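Local coordinates for protein terminase large subunit (Thermus phage G20c, PDB 5M1P) that powers viral DNA translocation into empty capsids by ATP hydrolysis and, through its metal-dependent nuclease domain, cuts the genome to start and end packaging, at residues A[3-8]-A[157-162]; A[34-39]-A[56-61]; A[150-155]-A[177-182]. All coordinates share one frame; numbering follows the deposited sequence.

Contact 1: A[3-8]-A[157-162]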
loop_
_atom_site.group_PDB
_atom_site.type_symbol
_atom_site.label_atom_id
_atom_site.label_comp_id
_atom_site.label_asym_id
_atom_site.label_seq_id
_atom_site.Cartn_x
_atom_site.Cartn_y
_atom_site.Cartn_z
ATOM N N ALA A 3 -18.740 -11.143 6.802
ATOM C CA ALA A 3 -18.719 -10.413 8.112
ATOM C C ALA A 3 -19.518 -9.109 8.056
ATOM O O ALA A 3 -19.353 -8.312 7.125
ATOM C CB ALA A 3 -17.285 -10.126 8.535
ATOM N N MET A 4 -20.354 -8.886 9.071
ATOM C CA MET A 4 -21.239 -7.714 9.117
ATOM C C MET A 4 -20.466 -6.390 9.132
ATOM O O MET A 4 -20.948 -5.396 8.590
ATOM C CB MET A 4 -22.196 -7.791 10.324
ATOM C CG MET A 4 -23.164 -8.972 10.298
ATOM S SD MET A 4 -24.408 -8.983 11.610
ATOM C CE MET A 4 -23.432 -9.422 13.053
ATOM N N ASN A 5 -19.268 -6.392 9.725
ATOM C CA ASN A 5 -18.432 -5.184 9.855
ATOM C C ASN A 5 -17.272 -5.072 8.831
ATOM O O ASN A 5 -16.294 -4.360 9.078
ATOM C CB ASN A 5 -17.897 -5.079 11.296
ATOM C CG ASN A 5 -16.954 -6.219 11.681
ATOM O OD1 ASN A 5 -16.793 -7.205 10.947
ATOM N ND2 ASN A 5 -16.315 -6.078 12.838
ATOM N N SER A 6 -17.390 -5.751 7.688
ATOM C CA SER A 6 -16.394 -5.666 6.612
ATOM C C SER A 6 -16.291 -4.265 6.062
ATOM O O SER A 6 -17.305 -3.618 5.808
ATOM C CB SER A 6 -16.771 -6.567 5.436
ATOM O OG SER A 6 -16.796 -7.920 5.807
ATOM N N VAL A 7 -15.064 -3.798 5.868
ATOM C CA VAL A 7 -14.820 -2.550 5.176
ATOM C C VAL A 7 -14.931 -2.751 3.666
ATOM O O VAL A 7 -15.554 -1.949 2.971
ATOM C CB VAL A 7 -13.438 -1.994 5.549
ATOM C CG1 VAL A 7 -13.067 -0.810 4.686
ATOM C CG2 VAL A 7 -13.413 -1.603 7.019
ATOM N N PHE A 8 -14.318 -3.814 3.158
ATOM C CA PHE A 8 -14.267 -4.026 1.713
ATOM C C PHE A 8 -15.408 -4.920 1.252
ATOM O O PHE A 8 -15.222 -6.070 0.869
ATOM C CB PHE A 8 -12.890 -4.529 1.300
ATOM C CG PHE A 8 -11.800 -3.538 1.594
ATOM C CD1 PHE A 8 -11.754 -2.327 0.907
ATOM C CD2 PHE A 8 -10.861 -3.775 2.591
ATOM C CE1 PHE A 8 -10.778 -1.393 1.183
ATOM C CE2 PHE A 8 -9.893 -2.841 2.875
ATOM C CZ PHE A 8 -9.842 -1.655 2.164
ATOM N N ARG A 157 -11.777 -4.375 9.081
ATOM C CA ARG A 157 -13.123 -4.211 9.622
ATOM C C ARG A 157 -13.345 -2.880 10.315
ATOM O O ARG A 157 -12.400 -2.185 10.695
ATOM C CB ARG A 157 -13.433 -5.317 10.621
ATOM C CG ARG A 157 -13.116 -6.719 10.166
ATOM C CD ARG A 157 -13.894 -7.194 8.954
ATOM N NE ARG A 157 -13.492 -8.567 8.649
ATOM C CZ ARG A 157 -13.855 -9.639 9.359
ATOM N NH1 ARG A 157 -14.649 -9.533 10.425
ATOM N NH2 ARG A 157 -13.408 -10.837 9.012
ATOM N N TYR A 158 -14.628 -2.570 10.496
ATOM C CA TYR A 158 -15.083 -1.389 11.216
ATOM C C TYR A 158 -15.289 -1.709 12.686
ATOM O O TYR A 158 -15.878 -2.725 13.032
ATOM C CB TYR A 158 -16.426 -0.907 10.667
ATOM C CG TYR A 158 -16.388 -0.259 9.319
ATOM C CD1 TYR A 158 -15.808 0.987 9.147
ATOM C CD2 TYR A 158 -16.991 -0.863 8.212
ATOM C CE1 TYR A 158 -15.813 1.618 7.908
ATOM C CE2 TYR A 158 -16.994 -0.242 6.968
ATOM C CZ TYR A 158 -16.392 0.994 6.822
ATOM O OH TYR A 158 -16.381 1.629 5.606
ATOM N N TYR A 159 -14.820 -0.807 13.540
ATOM C CA TYR A 159 -15.096 -0.816 14.976
ATOM C C TYR A 159 -15.496 0.598 15.394
ATOM O O TYR A 159 -15.501 1.512 14.577
ATOM C CB TYR A 159 -13.864 -1.300 15.733
ATOM C CG TYR A 159 -13.471 -2.693 15.331
ATOM C CD1 TYR A 159 -14.105 -3.792 15.890
ATOM C CD2 TYR A 159 -12.498 -2.918 14.360
ATOM C CE1 TYR A 159 -13.772 -5.078 15.516
ATOM C CE2 TYR A 159 -12.154 -4.197 13.978
ATOM C CZ TYR A 159 -12.797 -5.276 14.553
ATOM O OH TYR A 159 -12.482 -6.552 14.172
ATOM N N ARG A 160 -15.834 0.764 16.674
ATOM C CA ARG A 160 -16.157 2.065 17.238
ATOM C C ARG A 160 -15.360 2.275 18.505
ATOM O O ARG A 160 -15.203 1.352 19.294
ATOM C CB ARG A 160 -17.666 2.170 17.509
ATOM C CG ARG A 160 -18.499 2.340 16.238
ATOM C CD ARG A 160 -18.524 3.780 15.749
ATOM N NE ARG A 160 -18.913 3.903 14.340
ATOM C CZ ARG A 160 -19.083 5.059 13.702
ATOM N NH1 ARG A 160 -19.435 5.079 12.414
ATOM N NH2 ARG A 160 -18.901 6.211 14.338
ATOM N N THR A 161 -14.862 3.493 18.688
ATOM C CA THR A 161 -14.129 3.860 19.896
ATOM C C THR A 161 -15.120 4.067 21.043
ATOM O O THR A 161 -16.344 4.060 20.839
ATOM C CB THR A 161 -13.286 5.135 19.699
ATOM O OG1 THR A 161 -14.148 6.257 19.470
ATOM C CG2 THR A 161 -12.332 4.968 18.533
ATOM N N ALA A 162 -14.590 4.271 22.244
ATOM C CA ALA A 162 -15.420 4.463 23.437
ATOM C C ALA A 162 -16.399 5.626 23.284
ATOM O O ALA A 162 -17.558 5.515 23.689
ATOM C CB ALA A 162 -14.537 4.678 24.658
HETATM O O HOH W 1 -15.156 -8.339 14.598
HETATM O O HOH W 2 -16.700 0.487 3.208
#

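Contact 2: A[34-39]-A[56-61]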
loop_
_atom_site.group_PDB
_atom_site.type_symbol
_atom_site.label_atom_id
_atom_site.label_comp_id
_atom_site.label_asym_id
_atom_site.label_seq_id
_atom_site.Cartn_x
_atom_site.Cartn_y
_atom_site.Cartn_z
ATOM N N ASP A 34 5.426 3.640 -21.670
ATOM C CA ASP A 34 4.298 4.488 -22.055
ATOM C C ASP A 34 3.321 4.807 -20.903
ATOM O O ASP A 34 2.419 5.631 -21.078
ATOM C CB ASP A 34 3.534 3.872 -23.240
ATOM C CG ASP A 34 3.027 2.456 -22.964
ATOM O OD1 ASP A 34 3.518 1.780 -22.026
ATOM O OD2 ASP A 34 2.147 2.001 -23.715
ATOM N N HIS A 35 3.478 4.150 -19.750
ATOM C CA HIS A 35 2.623 4.376 -18.596
ATOM C C HIS A 35 3.361 5.078 -17.468
ATOM O O HIS A 35 4.593 5.053 -17.392
ATOM C CB HIS A 35 2.052 3.052 -18.106
ATOM C CG HIS A 35 1.074 2.435 -19.057
ATOM N ND1 HIS A 35 0.451 1.237 -18.802
ATOM C CD2 HIS A 35 0.597 2.860 -20.254
ATOM C CE1 HIS A 35 -0.365 0.942 -19.798
ATOM N NE2 HIS A 35 -0.287 1.907 -20.697
ATOM N N ILE A 36 2.583 5.703 -16.592
ATOM C CA ILE A 36 3.089 6.442 -15.438
ATOM C C ILE A 36 2.702 5.631 -14.200
ATOM O O ILE A 36 1.595 5.097 -14.118
ATOM C CB ILE A 36 2.479 7.865 -15.401
ATOM C CG1 ILE A 36 2.964 8.694 -16.602
ATOM C CG2 ILE A 36 2.791 8.588 -14.096
ATOM C CD1 ILE A 36 4.386 9.208 -16.494
ATOM N N TYR A 37 3.622 5.548 -13.240
ATOM C CA TYR A 37 3.437 4.727 -12.046
ATOM C C TYR A 37 3.626 5.545 -10.786
ATOM O O TYR A 37 4.303 6.581 -10.783
ATOM C CB TYR A 37 4.483 3.618 -12.033
ATOM C CG TYR A 37 4.378 2.634 -13.165
ATOM C CD1 TYR A 37 4.869 2.928 -14.439
ATOM C CD2 TYR A 37 3.795 1.396 -12.964
ATOM C CE1 TYR A 37 4.776 2.011 -15.471
ATOM C CE2 TYR A 37 3.704 0.471 -13.995
ATOM C CZ TYR A 37 4.200 0.787 -15.249
ATOM O OH TYR A 37 4.134 -0.132 -16.277
ATOM N N CYS A 38 3.037 5.055 -9.701
ATOM C CA CYS A 38 3.354 5.557 -8.375
ATOM C C CYS A 38 3.495 4.347 -7.476
ATOM O O CYS A 38 3.149 3.229 -7.883
ATOM C CB CYS A 38 2.290 6.527 -7.871
ATOM S SG CYS A 38 0.721 5.753 -7.443
ATOM N N ILE A 39 4.007 4.566 -6.270
ATOM C CA ILE A 39 4.260 3.494 -5.323
ATOM C C ILE A 39 3.714 3.883 -3.962
ATOM O O ILE A 39 4.205 4.834 -3.360
ATOM C CB ILE A 39 5.772 3.206 -5.181
ATOM C CG1 ILE A 39 6.411 2.991 -6.566
ATOM C CG2 ILE A 39 6.007 2.026 -4.244
ATOM C CD1 ILE A 39 7.901 2.756 -6.547
ATOM N N ASP A 56 0.202 1.055 -11.713
ATOM C CA ASP A 56 0.169 1.630 -13.051
ATOM C C ASP A 56 -1.040 2.573 -13.099
ATOM O O ASP A 56 -2.201 2.124 -13.053
ATOM C CB ASP A 56 0.035 0.495 -14.066
ATOM C CG ASP A 56 0.018 0.964 -15.505
ATOM O OD1 ASP A 56 -0.486 2.072 -15.798
ATOM O OD2 ASP A 56 0.455 0.174 -16.367
ATOM N N LEU A 57 -0.775 3.876 -13.154
ATOM C CA LEU A 57 -1.844 4.872 -13.106
ATOM C C LEU A 57 -2.623 4.992 -14.420
ATOM O O LEU A 57 -3.686 5.612 -14.445
ATOM C CB LEU A 57 -1.284 6.231 -12.683
ATOM C CG LEU A 57 -0.795 6.328 -11.239
ATOM C CD1 LEU A 57 -0.005 7.606 -11.021
ATOM C CD2 LEU A 57 -1.939 6.247 -10.254
ATOM N N ASP A 58 -2.102 4.406 -15.496
ATOM C CA ASP A 58 -2.825 4.341 -16.760
ATOM C C ASP A 58 -3.852 3.205 -16.784
ATOM O O ASP A 58 -4.872 3.327 -17.445
ATOM C CB ASP A 58 -1.846 4.193 -17.934
ATOM C CG ASP A 58 -0.894 5.383 -18.073
ATOM O OD1 ASP A 58 -0.775 5.910 -19.197
ATOM O OD2 ASP A 58 -0.260 5.797 -17.076
ATOM N N THR A 59 -3.587 2.101 -16.091
ATOM C CA THR A 59 -4.493 0.938 -16.107
ATOM C C THR A 59 -5.222 0.681 -14.789
ATOM O O THR A 59 -6.209 -0.056 -14.772
ATOM C CB THR A 59 -3.736 -0.343 -16.459
ATOM O OG1 THR A 59 -2.843 -0.675 -15.387
ATOM C CG2 THR A 59 -2.978 -0.191 -17.779
ATOM N N GLY A 60 -4.726 1.250 -13.687
ATOM C CA GLY A 60 -5.305 0.989 -12.371
ATOM C C GLY A 60 -4.920 -0.362 -11.796
ATOM O O GLY A 60 -5.544 -0.807 -10.831
ATOM N N ALA A 61 -3.897 -1.015 -12.357
ATOM C CA ALA A 61 -3.444 -2.320 -11.891
ATOM C C ALA A 61 -2.125 -2.237 -11.144
ATOM O O ALA A 61 -1.217 -1.510 -11.536
ATOM C CB ALA A 61 -3.320 -3.284 -13.057
HETATM O O HOH W 3 2.107 -1.865 -15.657
#

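Contact 3: A[150-155]-A[177-182]. With CA (calcium ion), chain C.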
loop_
_atom_site.group_PDB
_atom_site.type_symbol
_atom_site.label_atom_id
_atom_site.label_comp_id
_atom_site.label_asym_id
_atom_site.label_seq_id
_atom_site.Cartn_x
_atom_site.Cartn_y
_atom_site.Cartn_z
ATOM N N LEU A 150 -5.263 -10.916 -0.127
ATOM C CA LEU A 150 -6.711 -11.023 -0.128
ATOM C C LEU A 150 -7.259 -11.167 1.283
ATOM O O LEU A 150 -8.249 -10.535 1.635
ATOM C CB LEU A 150 -7.143 -12.192 -1.001
ATOM C CG LEU A 150 -6.753 -12.063 -2.484
ATOM C CD1 LEU A 150 -7.322 -13.240 -3.258
ATOM C CD2 LEU A 150 -7.212 -10.759 -3.109
ATOM N N ASP A 151 -6.586 -11.980 2.076
ATOM C CA ASP A 151 -6.943 -12.155 3.498
ATOM C C ASP A 151 -6.868 -10.849 4.291
ATOM O O ASP A 151 -7.757 -10.553 5.094
ATOM C CB ASP A 151 -6.040 -13.187 4.180
ATOM C CG ASP A 151 -6.345 -14.621 3.778
ATOM O OD1 ASP A 151 -7.362 -14.882 3.109
ATOM O OD2 ASP A 151 -5.546 -15.500 4.170
ATOM N N GLU A 152 -5.818 -10.069 4.075
ATOM C CA GLU A 152 -5.679 -8.822 4.828
ATOM C C GLU A 152 -6.805 -7.840 4.495
ATOM O O GLU A 152 -7.314 -7.153 5.384
ATOM C CB GLU A 152 -4.307 -8.171 4.610
ATOM C CG GLU A 152 -3.862 -7.387 5.830
ATOM C CD GLU A 152 -2.464 -6.837 5.703
ATOM O OE1 GLU A 152 -2.358 -5.670 5.342
ATOM O OE2 GLU A 152 -1.491 -7.573 5.982
ATOM N N LEU A 153 -7.212 -7.806 3.223
ATOM C CA LEU A 153 -8.374 -7.027 2.808
ATOM C C LEU A 153 -9.657 -7.595 3.408
ATOM O O LEU A 153 -10.459 -6.847 3.952
ATOM C CB LEU A 153 -8.473 -6.995 1.277
ATOM C CG LEU A 153 -7.356 -6.239 0.552
ATOM C CD1 LEU A 153 -7.385 -6.582 -0.927
ATOM C CD2 LEU A 153 -7.489 -4.742 0.738
ATOM N N ARG A 154 -9.852 -8.911 3.317
ATOM C CA ARG A 154 -11.052 -9.556 3.894
ATOM C C ARG A 154 -11.216 -9.283 5.390
ATOM O O ARG A 154 -12.332 -9.062 5.872
ATOM C CB ARG A 154 -11.009 -11.067 3.652
ATOM N N ASN A 155 -10.096 -9.259 6.106
ATOM C CA ASN A 155 -10.103 -9.066 7.566
ATOM C C ASN A 155 -9.992 -7.616 8.020
ATOM O O ASN A 155 -9.836 -7.369 9.215
ATOM C CB ASN A 155 -9.033 -9.941 8.227
ATOM C CG ASN A 155 -9.526 -11.350 8.493
ATOM O OD1 ASN A 155 -10.510 -11.785 7.886
ATOM N ND2 ASN A 155 -8.877 -12.054 9.407
ATOM N N ASP A 177 -0.665 -3.554 6.864
ATOM C CA ASP A 177 0.371 -2.861 6.082
ATOM C C ASP A 177 0.079 -2.947 4.589
ATOM O O ASP A 177 0.364 -2.012 3.845
ATOM C CB ASP A 177 1.767 -3.437 6.334
ATOM C CG ASP A 177 2.017 -3.748 7.780
ATOM O OD1 ASP A 177 1.730 -4.892 8.192
ATOM O OD2 ASP A 177 2.482 -2.856 8.517
ATOM N N ILE A 178 -0.453 -4.089 4.154
ATOM C CA ILE A 178 -0.800 -4.268 2.737
ATOM C C ILE A 178 -1.990 -3.375 2.381
ATOM O O ILE A 178 -1.990 -2.673 1.368
ATOM C CB ILE A 178 -1.141 -5.728 2.389
ATOM C CG1 ILE A 178 0.052 -6.655 2.665
ATOM C CG2 ILE A 178 -1.607 -5.845 0.931
ATOM C CD1 ILE A 178 -0.299 -8.124 2.631
ATOM N N VAL A 179 -2.998 -3.381 3.243
ATOM C CA VAL A 179 -4.193 -2.556 3.036
ATOM C C VAL A 179 -3.808 -1.091 2.867
ATOM O O VAL A 179 -4.242 -0.421 1.929
ATOM C CB VAL A 179 -5.201 -2.714 4.206
ATOM C CG1 VAL A 179 -6.403 -1.803 4.005
ATOM C CG2 VAL A 179 -5.658 -4.170 4.324
ATOM N N MET A 180 -2.977 -0.609 3.782
ATOM C CA MET A 180 -2.582 0.781 3.771
ATOM C C MET A 180 -1.703 1.134 2.572
ATOM O O MET A 180 -1.901 2.183 1.968
ATOM C CB MET A 180 -1.908 1.164 5.094
ATOM C CG MET A 180 -2.859 1.159 6.293
ATOM S SD MET A 180 -4.432 1.999 6.034
ATOM C CE MET A 180 -3.919 3.625 5.498
ATOM N N SER A 181 -0.764 0.260 2.222
ATOM C CA SER A 181 0.068 0.473 1.038
ATOM C C SER A 181 -0.786 0.575 -0.228
ATOM O O SER A 181 -0.591 1.472 -1.043
ATOM C CB SER A 181 1.096 -0.648 0.924
ATOM O OG SER A 181 1.838 -0.537 -0.278
ATOM N N LEU A 182 -1.738 -0.332 -0.368
ATOM C CA LEU A 182 -2.664 -0.277 -1.502
ATOM C C LEU A 182 -3.491 1.007 -1.507
ATOM O O LEU A 182 -3.675 1.621 -2.549
ATOM C CB LEU A 182 -3.590 -1.497 -1.518
ATOM C CG LEU A 182 -2.932 -2.837 -1.819
ATOM C CD1 LEU A 182 -3.934 -3.940 -1.533
ATOM C CD2 LEU A 182 -2.401 -2.935 -3.243
HETATM CA CA CA C . 4.173 -1.143 8.311
HETATM O O HOH W 4 1.162 -6.846 6.199
HETATM O O HOH W 5 2.780 0.078 9.723
#

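Contact 1: A[3-8]-A[157-162]
Val7 places CG2 over the face of the Tyr158 ring: the methyl stands 3.7 Å from the Tyr158 centroid and only 7° off the ring normal, a CH-pi contact over the ring centre. The branch gets there because CG2 lies beside the backbone N of Val7 (chi1 171° for CG1). On the other flank Asn5 and Arg157 cross at about a right angle, their amide and guanidinium planes 68° apart. Here NH1 of Arg157 donates to OD1 of Asn5 (3.2 Å), arriving in the amide plane on a lone pair, while OD1 itself sits somewhat out of the guanidinium plane. One face of that guanidinium is met off-centre by the Ala3 methyl, with CB 3.3 Å from NH1 of Arg157. The other end of the Asn5 amide turns toward the strand backbone: ND2 makes a weak bond to Tyr158 O and shares a water with Tyr159 OH. Between these side chains the backbones are joined by Tyr158 N to Asn5 O (2.8 Å). Ala3 to Ser6 forms a type I turn, closed by Ser6 N and OG, which both reach Ala3 O. Arg157 NE is held by Arg154 O, at the end of helix 147-154. A single beta bridge, Ser6 with Arg157, joins the N-terminal loop to strand 156-160, which pairs antiparallel with strand 166-170, while Val7 also packs on Ile129 of helix 122-137.

Contact 2: A[34-39]-A[56-61]
Asp56 holds its carboxylate trans to the main-chain nitrogen (chi1 -179°), which carries it to the edge of the His35 ring, itself swung to meet it with CG beside the backbone N. The two lie at the open end of the antiparallel pair 37-42/49-56 of the RNase H-like sheet, where the chain turns into strand 61-69; Tyr37 and Asp56 form a non-hydrogen-bonded pair there. ND1 of His35 donates to OD2 of Asp56 at 2.7 Å; OD2 accepts on its syn lone pair and itself lies close to the imidazole plane, although ring and carboxylate are 65° apart. This is a His-carboxylate hydrogen bond, and it lies away from the metal site. The other oxygen, OD1, takes the backbone N of Asp58 (2.9 Å) nearly along its C-O direction, an Asx turn, and that of Thr59 from above the carboxylate plane, which makes the Asx motif. A negative charge on Asp56 would probably favour a protonated imidazole. Asp58 lies over one face of the ring: its CB sits 3.6 Å from the His35 ring centroid, and its carboxylate is stacked at 16° to the ring plane. The same group reaches on to the backbone, OD2 accepting Ile36 N at 2.9 Å in a nearly straight bond. Beside these, Leu57 N bonds to Ile36 O, and the Leu57 methyl CD2 touches Cys38 SG at 3.9 Å. Tyr37, whose OH also bonds Arg32 N, donates a hydrogen bond to a water, which donates in turn to OD2 of Asp56 at 2.7 Å.

Contact 3: A[150-155]-A[177-182]
The Ile178 side chain lies over one face of the Glu152 carboxylate, while OE1 points to the N-H groups that begin helix 177-186. OE1 receives Val179 N at 3.2 Å on its anti side, 24° out of the carboxylate plane, in a fairly straight bond. Ile178 N is nearer, 2.7 Å from OE1, but bent to 129° and therefore weak. OE2, the other oxygen, has Ile178 CD1 at 3.6 Å and accepts a hydrogen bond from a water. That water also donates to OD1 of Asp177, so a single molecule bridges two carboxylates whose nearest charged oxygens stay 4.7 Å apart, OE2 of Glu152 to OD1 of Asp177. The extended Glu152 chain carries the group across to the neighbouring helix, where the amino-end dipole would probably stabilise its charge.

The axes of 150-154 and 177-182 cross at -88° in the RNase H-like nuclease fold, and the first turn of the second helix carries a metal ligand. Asp177 turns its CB away from helix 147-154 and coordinates the calcium ion through OD2, alongside a water and Asp42, Asp48, Phe43 O and Tyr49 O. In a near-identical protein Asp177 is assigned to a catalytic magnesium. Glu152, reaching it through the water, therefore looks like a second-shell residue that steadies the orientation of the ligand's other oxygen.

Away from the metal the helices meet through apolar branches. Leu153 CD2 packs against Val179 CG2 at 4.1 Å and against CD1 of Leu182, and Val179 CG2 also lies close to the Glu152 carbonyl. Farther along, Ser181 OG is bonded to Ser53 OG and Gly40 O on the central sheet.

How the contacts relate
Contacts 1 and 3 are neighbours, their centres about 14 Å apart, and touch where Phe8 packs on Leu153 and Val179. Helix 147-154 runs straight into strand 156-160, so the N-terminal loop lies beside the helix that packs across metal-binding helix 177-186. Along the chain these two contacts cross, their segments alternating. Contact 2 is nested within the loop closed by contact 1 and precedes contact 3; it lies on the opposite side of the chain's centre from contact 1, the centres about 31 Å apart, and about 20 Å from that of contact 3. It joins strands of the central sheet, against which helix 177-186 packs, while calcium is bound at contact 3.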